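Local coordinates for protein leucyl-tRNA synthetase subunit alpha (PDB 3O0A) that probably hydrolyses mischarged tRNA(Leu) through its CP1 editing domain, as part of an enzyme that ligates leucine to its tRNA, at residues Arg46-Phe51 / Thr196-Ile201; Ala6-Tyr11 / Val42-Pro47; Lys161-Pro166 / Val184-Phe189. One frame throughout, in Å; residues are numbered along the deposited sequence.

Interaction 1: residues Arg46-Phe51 / Thr196-Ile201; sequences RPDTVF and TAKRKI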
# COMPACT_ATOMS: atom_id res chain seq x y z
N ARG A 46 -11.70 -2.74 -1.91
CA ARG A 46 -12.13 -1.39 -1.51
C ARG A 46 -11.52 -0.28 -2.37
O ARG A 46 -10.89 0.65 -1.85
CB ARG A 46 -11.84 -1.15 -0.03
CG ARG A 46 -12.69 -2.00 0.96
CD ARG A 46 -14.20 -1.80 0.79
NE ARG A 46 -14.63 -0.41 0.93
CZ ARG A 46 -14.87 0.20 2.10
NH1 ARG A 46 -14.70 -0.44 3.25
NH2 ARG A 46 -15.28 1.47 2.10
N PRO A 47 -11.73 -0.34 -3.70
CA PRO A 47 -11.14 0.70 -4.54
C PRO A 47 -11.76 2.08 -4.27
O PRO A 47 -11.15 3.10 -4.60
CB PRO A 47 -11.42 0.20 -5.95
CG PRO A 47 -12.68 -0.59 -5.82
CD PRO A 47 -12.51 -1.30 -4.51
N ASP A 48 -12.96 2.10 -3.67
CA ASP A 48 -13.60 3.34 -3.24
C ASP A 48 -12.79 4.13 -2.21
O ASP A 48 -13.02 5.32 -2.01
CB ASP A 48 -15.03 3.08 -2.71
CG ASP A 48 -15.08 2.05 -1.58
OD1 ASP A 48 -14.28 1.08 -1.56
OD2 ASP A 48 -15.95 2.18 -0.70
N THR A 49 -11.82 3.46 -1.57
CA THR A 49 -10.99 4.06 -0.52
C THR A 49 -9.58 4.45 -0.98
O THR A 49 -8.74 4.84 -0.16
CB THR A 49 -10.88 3.13 0.72
OG1 THR A 49 -10.11 1.96 0.40
CG2 THR A 49 -12.28 2.73 1.22
N VAL A 50 -9.32 4.35 -2.29
CA VAL A 50 -7.95 4.51 -2.80
C VAL A 50 -7.34 5.88 -2.45
O VAL A 50 -6.13 5.99 -2.20
CB VAL A 50 -7.86 4.21 -4.32
CG1 VAL A 50 -8.60 5.27 -5.13
CG2 VAL A 50 -6.36 4.10 -4.79
N PHE A 51 -8.17 6.92 -2.40
CA PHE A 51 -7.65 8.25 -2.06
C PHE A 51 -7.20 8.31 -0.60
O PHE A 51 -6.48 9.23 -0.21
CB PHE A 51 -8.68 9.34 -2.36
CG PHE A 51 -8.86 9.61 -3.83
CD1 PHE A 51 -9.70 8.81 -4.60
CD2 PHE A 51 -8.21 10.69 -4.44
CE1 PHE A 51 -9.89 9.06 -5.97
CE2 PHE A 51 -8.39 10.96 -5.81
CZ PHE A 51 -9.23 10.14 -6.58
N THR A 196 -21.04 3.08 -5.50
CA THR A 196 -20.91 3.64 -6.85
C THR A 196 -19.46 4.01 -7.16
O THR A 196 -18.97 3.77 -8.27
CB THR A 196 -21.81 4.88 -7.02
OG1 THR A 196 -23.18 4.51 -6.77
CG2 THR A 196 -21.70 5.44 -8.44
N ALA A 197 -18.78 4.58 -6.17
CA ALA A 197 -17.38 5.00 -6.31
C ALA A 197 -16.45 3.83 -6.60
O ALA A 197 -15.44 4.01 -7.28
CB ALA A 197 -16.92 5.74 -5.07
N LYS A 198 -16.76 2.64 -6.09
CA LYS A 198 -15.95 1.46 -6.42
C LYS A 198 -15.83 1.30 -7.93
O LYS A 198 -14.73 1.18 -8.46
CB LYS A 198 -16.52 0.19 -5.79
CG LYS A 198 -16.28 0.07 -4.30
CD LYS A 198 -16.96 -1.17 -3.74
CE LYS A 198 -16.90 -1.19 -2.21
NZ LYS A 198 -17.75 -2.30 -1.69
N ARG A 199 -16.97 1.32 -8.62
CA ARG A 199 -17.00 1.19 -10.07
C ARG A 199 -16.36 2.37 -10.79
O ARG A 199 -15.56 2.19 -11.71
CB ARG A 199 -18.45 1.03 -10.54
CG ARG A 199 -18.64 0.92 -12.03
CD ARG A 199 -19.99 0.30 -12.37
NE ARG A 199 -21.12 1.22 -12.22
CZ ARG A 199 -21.89 1.34 -11.14
NH1 ARG A 199 -21.65 0.63 -10.04
NH2 ARG A 199 -22.90 2.20 -11.15
N LYS A 200 -16.74 3.58 -10.39
CA LYS A 200 -16.30 4.79 -11.10
C LYS A 200 -14.79 4.95 -10.98
O LYS A 200 -14.12 5.26 -11.97
CB LYS A 200 -17.03 6.04 -10.59
CG LYS A 200 -18.55 6.06 -10.81
CD LYS A 200 -18.92 6.00 -12.27
CE LYS A 200 -20.43 6.04 -12.43
NZ LYS A 200 -20.78 6.13 -13.85
N ILE A 201 -14.25 4.73 -9.78
CA ILE A 201 -12.80 4.83 -9.56
C ILE A 201 -12.05 3.73 -10.32
O ILE A 201 -11.02 3.99 -10.96
CB ILE A 201 -12.43 4.84 -8.05
CG1 ILE A 201 -12.88 6.19 -7.45
CG2 ILE A 201 -10.92 4.57 -7.85
CD1 ILE A 201 -12.88 6.26 -5.94

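Interaction 2: residues Ala6-Tyr11 / Val42-Pro47; sequences ALIRFY and VFTTRP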
# COMPACT_ATOMS: atom_id res chain seq x y z
N ALA A 6 -10.46 -4.62 -7.38
CA ALA A 6 -9.65 -3.99 -8.40
C ALA A 6 -8.18 -4.28 -8.16
O ALA A 6 -7.74 -4.37 -7.02
CB ALA A 6 -9.88 -2.49 -8.41
N LEU A 7 -7.43 -4.43 -9.24
CA LEU A 7 -5.98 -4.32 -9.15
C LEU A 7 -5.67 -2.85 -9.36
O LEU A 7 -6.22 -2.22 -10.26
CB LEU A 7 -5.30 -5.16 -10.23
CG LEU A 7 -5.33 -6.69 -10.05
CD1 LEU A 7 -5.01 -7.37 -11.37
CD2 LEU A 7 -4.34 -7.12 -8.97
N ILE A 8 -4.81 -2.29 -8.51
CA ILE A 8 -4.41 -0.89 -8.64
C ILE A 8 -2.89 -0.84 -8.71
O ILE A 8 -2.21 -1.48 -7.90
CB ILE A 8 -4.94 -0.03 -7.49
CG1 ILE A 8 -6.47 -0.08 -7.47
CG2 ILE A 8 -4.44 1.44 -7.64
CD1 ILE A 8 -7.14 0.72 -6.36
N ARG A 9 -2.38 -0.11 -9.70
CA ARG A 9 -0.95 -0.03 -9.95
C ARG A 9 -0.34 1.17 -9.23
O ARG A 9 -0.30 2.28 -9.76
CB ARG A 9 -0.64 0.01 -11.46
CG ARG A 9 -1.27 -1.14 -12.24
CD ARG A 9 -0.52 -1.44 -13.52
NE ARG A 9 0.87 -1.87 -13.27
CZ ARG A 9 1.36 -3.09 -13.53
NH1 ARG A 9 0.59 -4.05 -14.02
NH2 ARG A 9 2.64 -3.35 -13.27
N PHE A 10 0.09 0.96 -7.99
CA PHE A 10 0.96 1.94 -7.33
C PHE A 10 2.34 1.85 -7.99
O PHE A 10 2.64 0.85 -8.65
CB PHE A 10 1.03 1.66 -5.82
CG PHE A 10 -0.23 2.07 -5.10
CD1 PHE A 10 -1.41 1.33 -5.25
CD2 PHE A 10 -0.24 3.21 -4.30
CE1 PHE A 10 -2.58 1.72 -4.59
CE2 PHE A 10 -1.41 3.60 -3.63
CZ PHE A 10 -2.58 2.84 -3.78
N TYR A 11 3.16 2.87 -7.83
CA TYR A 11 4.52 2.80 -8.37
C TYR A 11 5.48 3.68 -7.62
O TYR A 11 5.14 4.77 -7.17
CB TYR A 11 4.54 3.14 -9.87
CG TYR A 11 3.86 4.45 -10.23
CD1 TYR A 11 2.50 4.49 -10.55
CD2 TYR A 11 4.58 5.66 -10.26
CE1 TYR A 11 1.86 5.69 -10.88
CE2 TYR A 11 3.94 6.88 -10.59
CZ TYR A 11 2.58 6.88 -10.90
OH TYR A 11 1.93 8.05 -11.23
N VAL A 42 -1.40 -3.76 -6.38
CA VAL A 42 -2.12 -4.18 -5.19
C VAL A 42 -3.50 -4.68 -5.60
O VAL A 42 -4.11 -4.14 -6.51
CB VAL A 42 -2.21 -3.07 -4.07
CG1 VAL A 42 -0.83 -2.49 -3.74
CG2 VAL A 42 -3.17 -1.95 -4.44
N PHE A 43 -3.99 -5.72 -4.94
CA PHE A 43 -5.40 -6.06 -5.06
C PHE A 43 -6.20 -5.49 -3.90
O PHE A 43 -5.79 -5.58 -2.75
CB PHE A 43 -5.62 -7.56 -5.18
CG PHE A 43 -7.07 -7.94 -5.16
CD1 PHE A 43 -7.87 -7.77 -6.30
CD2 PHE A 43 -7.66 -8.41 -3.99
CE1 PHE A 43 -9.23 -8.10 -6.27
CE2 PHE A 43 -9.02 -8.74 -3.96
CZ PHE A 43 -9.79 -8.57 -5.10
N THR A 44 -7.35 -4.90 -4.19
CA THR A 44 -8.24 -4.39 -3.14
C THR A 44 -9.70 -4.65 -3.44
O THR A 44 -10.12 -4.53 -4.59
CB THR A 44 -8.04 -2.86 -2.87
OG1 THR A 44 -8.92 -2.43 -1.83
CG2 THR A 44 -8.28 -2.02 -4.13
N THR A 45 -10.48 -4.99 -2.42
CA THR A 45 -11.94 -5.06 -2.56
C THR A 45 -12.56 -3.71 -2.20
O THR A 45 -13.78 -3.57 -2.19
CB THR A 45 -12.56 -6.17 -1.69
OG1 THR A 45 -12.28 -5.91 -0.31
CG2 THR A 45 -11.98 -7.53 -2.08
N ARG A 46 -11.70 -2.74 -1.91
CA ARG A 46 -12.13 -1.39 -1.51
C ARG A 46 -11.52 -0.28 -2.37
O ARG A 46 -10.89 0.65 -1.85
CB ARG A 46 -11.84 -1.15 -0.03
CG ARG A 46 -12.69 -2.00 0.96
CD ARG A 46 -14.20 -1.80 0.79
NE ARG A 46 -14.63 -0.41 0.93
CZ ARG A 46 -14.87 0.20 2.10
NH1 ARG A 46 -14.70 -0.44 3.25
NH2 ARG A 46 -15.28 1.47 2.10
N PRO A 47 -11.73 -0.34 -3.70
CA PRO A 47 -11.14 0.70 -4.54
C PRO A 47 -11.76 2.08 -4.27
O PRO A 47 -11.15 3.10 -4.60
CB PRO A 47 -11.42 0.20 -5.95
CG PRO A 47 -12.68 -0.59 -5.82
CD PRO A 47 -12.51 -1.30 -4.51

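Interaction 3: residues Lys161-Pro166 / Val184-Phe189; sequences KVVVKP and VNSDGF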
# COMPACT_ATOMS: atom_id res chain seq x y z
N LYS A 161 -6.32 9.07 7.06
CA LYS A 161 -6.99 9.97 6.12
C LYS A 161 -8.40 9.46 5.82
O LYS A 161 -8.56 8.38 5.25
CB LYS A 161 -6.17 10.09 4.83
CG LYS A 161 -6.75 11.01 3.76
CD LYS A 161 -5.79 11.02 2.58
CE LYS A 161 -6.22 11.96 1.48
NZ LYS A 161 -5.28 11.81 0.33
N VAL A 162 -9.40 10.23 6.20
CA VAL A 162 -10.79 9.84 5.97
C VAL A 162 -11.20 10.10 4.52
O VAL A 162 -11.01 11.21 4.01
CB VAL A 162 -11.77 10.56 6.93
CG1 VAL A 162 -13.20 10.09 6.69
CG2 VAL A 162 -11.36 10.31 8.38
N VAL A 163 -11.75 9.07 3.86
CA VAL A 163 -12.27 9.21 2.50
C VAL A 163 -13.71 8.72 2.31
O VAL A 163 -14.33 9.02 1.30
CB VAL A 163 -11.35 8.57 1.42
CG1 VAL A 163 -10.08 9.38 1.27
CG2 VAL A 163 -11.06 7.10 1.75
N VAL A 164 -14.22 7.95 3.26
CA VAL A 164 -15.61 7.49 3.25
C VAL A 164 -16.27 8.02 4.51
O VAL A 164 -15.98 7.56 5.62
CB VAL A 164 -15.72 5.94 3.17
CG1 VAL A 164 -17.19 5.51 3.24
CG2 VAL A 164 -15.07 5.40 1.89
N LYS A 165 -17.14 9.00 4.35
CA LYS A 165 -17.78 9.62 5.49
C LYS A 165 -19.10 8.94 5.85
O LYS A 165 -20.00 8.88 5.02
CB LYS A 165 -18.00 11.11 5.24
CG LYS A 165 -16.85 11.98 5.73
CD LYS A 165 -17.33 13.40 6.01
CE LYS A 165 -16.17 14.33 6.32
NZ LYS A 165 -16.62 15.76 6.34
N PRO A 166 -19.19 8.40 7.08
CA PRO A 166 -20.46 7.87 7.57
C PRO A 166 -21.44 9.01 7.85
O PRO A 166 -21.03 10.15 8.07
CB PRO A 166 -20.08 7.16 8.87
CG PRO A 166 -18.84 7.83 9.32
CD PRO A 166 -18.12 8.25 8.08
N VAL A 184 -15.13 11.70 0.52
CA VAL A 184 -14.50 12.98 0.81
C VAL A 184 -13.01 12.80 0.54
O VAL A 184 -12.55 11.66 0.43
CB VAL A 184 -14.71 13.41 2.28
CG1 VAL A 184 -16.15 13.87 2.52
CG2 VAL A 184 -14.32 12.28 3.24
N ASN A 185 -12.27 13.89 0.42
CA ASN A 185 -10.82 13.83 0.15
C ASN A 185 -10.49 12.99 -1.09
O ASN A 185 -9.40 12.40 -1.20
CB ASN A 185 -10.05 13.32 1.38
CG ASN A 185 -9.88 14.40 2.44
OD1 ASN A 185 -9.62 15.56 2.12
ND2 ASN A 185 -10.03 14.02 3.71
N SER A 186 -11.44 12.94 -2.02
CA SER A 186 -11.33 12.07 -3.18
C SER A 186 -11.45 12.85 -4.48
O SER A 186 -11.93 12.34 -5.49
CB SER A 186 -12.37 10.95 -3.09
OG SER A 186 -12.15 10.15 -1.93
N ASP A 187 -10.99 14.11 -4.45
CA ASP A 187 -10.97 14.95 -5.64
C ASP A 187 -12.29 14.89 -6.42
O ASP A 187 -13.36 15.17 -5.87
CB ASP A 187 -9.77 14.58 -6.53
CG ASP A 187 -8.43 14.80 -5.83
OD1 ASP A 187 -8.37 15.58 -4.85
OD2 ASP A 187 -7.43 14.20 -6.27
N GLY A 188 -12.22 14.48 -7.70
CA GLY A 188 -13.39 14.46 -8.58
C GLY A 188 -14.51 13.49 -8.23
O GLY A 188 -15.61 13.55 -8.80
N PHE A 189 -14.24 12.59 -7.28
CA PHE A 189 -15.22 11.60 -6.84
C PHE A 189 -15.92 11.98 -5.53
O PHE A 189 -16.74 11.23 -5.03
CB PHE A 189 -14.55 10.23 -6.70
CG PHE A 189 -13.88 9.75 -7.96
CD1 PHE A 189 -14.61 9.09 -8.94
CD2 PHE A 189 -12.53 10.00 -8.17
CE1 PHE A 189 -13.98 8.65 -10.11
CE2 PHE A 189 -11.90 9.58 -9.34
CZ PHE A 189 -12.63 8.90 -10.31
O HOH W 1 -6.71 12.64 -1.94

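Interaction 1: residues Arg46-Phe51 / Thr196-Ile201
Pro47, Asp48 and Val50, on a 3-10 turn that follows strand 37-44, pack in a buried contact on Lys198 and Ile201 of helix 194-207. The turn and the residues leading into it carry TRPDT, part of the threonine-rich motif that in leucyl-tRNA synthetases probably lines the editing pocket of the CP1 domain. Proline suits the first position of the turn, where no backbone N-H is needed, and its ring rests with CG 3.9 Å from Lys198 CB. Lys198 uses its methylenes here: the extended chain runs alongside Asp48, pointing the same way, with its CE 3.5 Å from Asp48 OD1, while its ammonium makes a salt bridge with Glu195. The carboxylate of Asp48 belongs instead to Arg46, whose chain bends back at chi2 and chi3 to grip it side-on. Arg46 NE meets the syn lone pair of Asp48 OD1 at 2.9 Å, and Arg46 NH2 reaches Asp48 OD2 at 3.0 Å from 32° out of the carboxylate plane. Putting an alanine at Asp48 removes the carboxylate; the Arg46 guanidinium would then probably be free to turn, and Lys198 CG and CE would lose most of what they lie against. The Arg46 carbonyl takes bonds from both the N and the OG1 of Thr49. Further down the helix, the two branches of Ile201 each meet a different apolar side chain: its CG2 lies 3.6 Å from Val50 CG1, and its CD1 meets the edge of the Phe51 ring, 4.1 Å from Phe51 CE1.

Interaction 2: residues Ala6-Tyr11 / Val42-Pro47
Ala6 to Ile8 pair antiparallel with Val42 to Thr44, the short strand axes 4.7 Å apart, in a three-stranded antiparallel sheet whose middle strand, 6-13, lies between 37-44 and 211-213. Ala6 with Thr44 and Ile8 with Val42 are hydrogen-bonded pairs, each joined by two N-H...O bonds, among them Ala6 N to Thr44 O at 2.8 Å; Leu7 and Phe43 form the non-hydrogen-bonded pair between them. Ala6, Ile8, Val42 and Thr44 share one face, which packs on helix 194-207 through Ala6 and Ile8 and on Met140 through Thr44, as does Phe10. There Ile8 CD1 packs 3.7 Å from Thr44 CG2, and small Ala6 lets its CB come within 4.0 Å of Pro47 CB. Val42 CG2 reaches Phe10 CE1 at 3.7 Å. On the other face Leu7 and Phe43 cross at about a right angle, Leu7 CD2 standing at the ring edge. With chi1 at 174° the Phe43 ring swings away from its own N, which brings CD1 to 3.5 Å from Ala6 O. Threonine at the strand end is two-sided: while its methyl packs, Thr44 OG1 accepts from Arg46 N at 2.8 Å in an ST turn. Backbone bonds thus set the register, and apolar contacts fill out the buried side.

Interaction 3: residues Lys161-Pro166 / Val184-Phe189
Val163 and Val184 meet at the end of the small antiparallel pair of strands 164-165 and 182-183. Val184 N donates to Val163 O at 2.9 Å, arriving from above the carbonyl plane. Asn185 adds a bond that lies in the carbonyl plane. Its CG lies anti to the carbonyl carbon, beside the backbone N (chi1 -77°), and this carries the amide across to Val162, where Asn185 ND2 meets Val162 O at 3.0 Å. The N-H points almost straight at the oxygen, at 166°, and the acceptor lies close to the amide plane. Asparagine suits this place twice over, since its backbone has the left-handed helical conformation that this residue tolerates well. Ser186 then folds inward, its OG donating to Val184 O at 2.8 Å, and so packs against the Val163 side chain. That valine's CB stands 3.5 Å from Val184 O, covering the carbonyl with hydrocarbon. On the outer side, Lys165 crosses Val184 at about a right angle: its CG is 3.6 Å from Val184 CG2, and its extended methylenes cross over both methyls. Lys161 is extended throughout, which takes its ammonium past Asn185 CB to a water. Lys161 NZ donates to this water at 2.8 Å, and the water in turn donates to Asn185 O, also at 2.8 Å; the ammonium has further partners in Phe51 and Glu120. The chemistry is divided accordingly: carbonyls are met by a backbone N-H, an amide, a hydroxyl and a water, Val163 and Val184 lie against two of them, and Lys165 covers the Val184 methyls, so that a segment with little regular secondary structure is held in a defined shape.

How the interactions relate
The loop 46-51 ties the three contacts together. Interactions 1 and 2 share Arg46 and Pro47, and their centres lie about 10 Å apart; Val50 CG2, from the loop, touches Ile8 CD1 of the sheet at 3.8 Å. At its other end Phe51 joins interaction 3, also about 10 Å away centre to centre: Lys161 NZ bonds Phe51 O at 2.9 Å, and the Phe51 ring packs with CG 3.5 Å from Ser186 CA. Interactions 2 and 3, about 17 Å apart between centres, meet only lightly, through Arg46 and Val164. Sheet, helix 194-207 and the 184-189 loop therefore all bear on the threonine-rich turn, which in this family probably lines the editing pocket.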